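Local coordinates for protein polymerase cofactor VP35 (Reston ebolavirus, PDB 3L2A) that serves as a viral polymerase cofactor and, through its interferon inhibitory domain, counters the host antiviral response, probably by binding RNA, at residues P82-R87 with C115-Q120. Residues are numbered along the deposited sequence; the frame is centred on the assembly and turned at random.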
loop_
_atom_site.group_PDB
_atom_site.type_symbol
_atom_site.label_atom_id
_atom_site.label_comp_id
_atom_site.label_asym_id
_atom_site.label_seq_id
_atom_site.Cartn_x
_atom_site.Cartn_y
_atom_site.Cartn_z
ATOM N N PRO A 82 4.151 7.096 -2.762
ATOM C CA PRO A 82 3.829 7.883 -3.957
ATOM C C PRO A 82 2.976 9.096 -3.623
ATOM O O PRO A 82 2.156 9.031 -2.705
ATOM C CB PRO A 82 3.017 6.907 -4.814
ATOM C CG PRO A 82 2.464 5.908 -3.829
ATOM C CD PRO A 82 3.498 5.769 -2.770
ATOM N N ILE A 83 3.192 10.192 -4.356
ATOM C CA ILE A 83 2.336 11.368 -4.250
ATOM C C ILE A 83 1.136 11.156 -5.169
ATOM O O ILE A 83 1.299 10.823 -6.356
ATOM C CB ILE A 83 3.099 12.653 -4.649
ATOM C CG1 ILE A 83 4.292 12.871 -3.709
ATOM C CG2 ILE A 83 2.158 13.865 -4.641
ATOM C CD1 ILE A 83 5.294 13.955 -4.166
ATOM N N ILE A 84 -0.060 11.327 -4.627
ATOM C CA ILE A 84 -1.284 11.245 -5.400
ATOM C C ILE A 84 -1.967 12.625 -5.351
ATOM O O ILE A 84 -2.351 13.090 -4.283
ATOM C CB ILE A 84 -2.204 10.125 -4.845
ATOM C CG1 ILE A 84 -1.467 8.774 -4.874
ATOM C CG2 ILE A 84 -3.510 10.054 -5.615
ATOM C CD1 ILE A 84 -2.196 7.638 -4.192
ATOM N N HIS A 85 -2.083 13.287 -6.500
ATOM C CA HIS A 85 -2.682 14.621 -6.551
ATOM C C HIS A 85 -4.200 14.550 -6.517
ATOM O O HIS A 85 -4.809 13.830 -7.317
ATOM C CB HIS A 85 -2.235 15.366 -7.803
ATOM C CG HIS A 85 -0.785 15.722 -7.800
ATOM N ND1 HIS A 85 0.203 14.823 -8.138
ATOM C CD2 HIS A 85 -0.156 16.880 -7.495
ATOM C CE1 HIS A 85 1.381 15.412 -8.043
ATOM N NE2 HIS A 85 1.190 16.661 -7.655
ATOM N N ILE A 86 -4.807 15.298 -5.595
ATOM C CA ILE A 86 -6.267 15.297 -5.446
ATOM C C ILE A 86 -6.821 16.710 -5.319
ATOM O O ILE A 86 -6.143 17.626 -4.816
ATOM C CB ILE A 86 -6.770 14.433 -4.252
ATOM C CG1 ILE A 86 -6.170 14.928 -2.935
ATOM C CG2 ILE A 86 -6.534 12.914 -4.495
ATOM C CD1 ILE A 86 -6.887 14.415 -1.721
ATOM N N ARG A 87 -8.073 16.871 -5.738
ATOM C CA ARG A 87 -8.725 18.174 -5.853
ATOM C C ARG A 87 -9.304 18.719 -4.532
ATOM O O ARG A 87 -9.345 19.937 -4.329
ATOM C CB ARG A 87 -9.775 18.094 -6.974
ATOM C CG ARG A 87 -10.927 19.066 -6.915
ATOM C CD ARG A 87 -12.166 18.437 -7.536
ATOM N NE ARG A 87 -12.718 17.382 -6.686
ATOM C CZ ARG A 87 -13.655 17.578 -5.763
ATOM N NH1 ARG A 87 -14.162 18.791 -5.566
ATOM N NH2 ARG A 87 -14.089 16.559 -5.035
ATOM N N CYS A 115 0.767 6.562 1.167
ATOM C CA CYS A 115 0.875 7.452 0.042
ATOM C C CYS A 115 0.696 8.846 0.596
ATOM O O CYS A 115 0.364 9.010 1.776
ATOM C CB CYS A 115 -0.184 7.124 -1.015
ATOM S SG CYS A 115 -1.916 7.323 -0.449
ATOM N N LEU A 116 0.940 9.832 -0.250
ATOM C CA LEU A 116 0.790 11.232 0.139
ATOM C C LEU A 116 -0.210 11.854 -0.799
ATOM O O LEU A 116 -0.051 11.781 -2.006
ATOM C CB LEU A 116 2.122 11.945 0.002
ATOM C CG LEU A 116 3.326 11.283 0.664
ATOM C CD1 LEU A 116 4.564 12.098 0.397
ATOM C CD2 LEU A 116 3.116 11.143 2.157
ATOM N N PHE A 117 -1.265 12.436 -0.236
ATOM C CA PHE A 117 -2.275 13.086 -1.043
ATOM C C PHE A 117 -1.911 14.551 -1.069
ATOM O O PHE A 117 -1.959 15.212 -0.033
ATOM C CB PHE A 117 -3.659 12.920 -0.423
ATOM C CG PHE A 117 -4.185 11.514 -0.471
ATOM C CD1 PHE A 117 -4.318 10.775 0.695
ATOM C CD2 PHE A 117 -4.557 10.937 -1.692
ATOM C CE1 PHE A 117 -4.831 9.485 0.676
ATOM C CE2 PHE A 117 -5.072 9.631 -1.736
ATOM C CZ PHE A 117 -5.207 8.904 -0.543
ATOM N N LYS A 118 -1.536 15.056 -2.234
ATOM C CA LYS A 118 -1.212 16.470 -2.344
ATOM C C LYS A 118 -2.418 17.260 -2.818
ATOM O O LYS A 118 -2.929 17.041 -3.925
ATOM C CB LYS A 118 -0.026 16.709 -3.286
ATOM C CG LYS A 118 0.269 18.178 -3.511
ATOM C CD LYS A 118 1.731 18.415 -3.778
ATOM C CE LYS A 118 2.058 19.904 -3.760
ATOM N NZ LYS A 118 3.511 20.077 -4.020
ATOM N N MET A 119 -2.875 18.181 -1.968
ATOM C CA MET A 119 -4.073 18.935 -2.313
ATOM C C MET A 119 -3.781 20.306 -2.917
ATOM O O MET A 119 -2.618 20.709 -3.103
ATOM C CB MET A 119 -5.001 18.999 -1.088
ATOM C CG MET A 119 -5.413 17.605 -0.573
ATOM S SD MET A 119 -6.236 17.586 1.021
ATOM C CE MET A 119 -4.977 18.357 2.044
ATOM N N GLN A 120 -4.840 20.998 -3.317
ATOM C CA GLN A 120 -4.706 22.252 -4.045
ATOM C C GLN A 120 -3.993 23.369 -3.279
ATOM O O GLN A 120 -3.192 24.105 -3.870
ATOM C CB GLN A 120 -6.061 22.710 -4.586
ATOM C CG GLN A 120 -6.661 21.707 -5.574
ATOM C CD GLN A 120 -7.916 22.312 -6.323
ATOM O OE1 GLN A 120 -8.053 21.851 -7.548
ATOM N NE2 GLN A 120 -8.797 23.364 -5.641
#
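Ile86, just past the end of its strand, lies against both Phe117 and Met119. Its CG1 sits in the cramped place between backbone N and carbonyl carbon (chi1 59°) and runs alongside Met119, within 3.6 Å of its CG; the extended second torsion carries CD1 on to Phe117 CB, 3.8 Å away. The branch methyl CG2 approaches Phe117 CD2 at 4.0 Å, slanting in to the ring. Ile84 shares a sheet face with Phe117, points the same way and sets CB near the same ring atom; its CD1 reaches Cys115 SG at 3.8 Å. That sulfur in turn stands over one face of the phenyl ring, offset toward the rim, and Ile92 adds to the packing on Phe117 and Ile86. Ile84, Cys115 and Phe117 belong to two parallel strands, 83-85 at the edge of the four-stranded mixed sheet of the interferon inhibitory domain and 113-118 beside it, which pairs on its other side with antiparallel strand 124-128. Gln30 of helix 27-41 touches Ile84 and Cys115, joining this end of the sheet to the helical part. Ile84 is gripped through both backbone groups: its N donates almost straight to Leu116 O (2.7 Å), and its O receives Lys118 N from above the carbonyl plane, a more bent bond (149° at the hydrogen). Leu116 N to Pro82 O and Ile86 N to Lys118 O extend the ladder. On the reverse face, Ile83 CG2 lies beside Lys118 CB at 3.8 Å, and Lys118 CG comes up obliquely to the His85 ring, 4.2 Å from CD2, before the extended chain leads away.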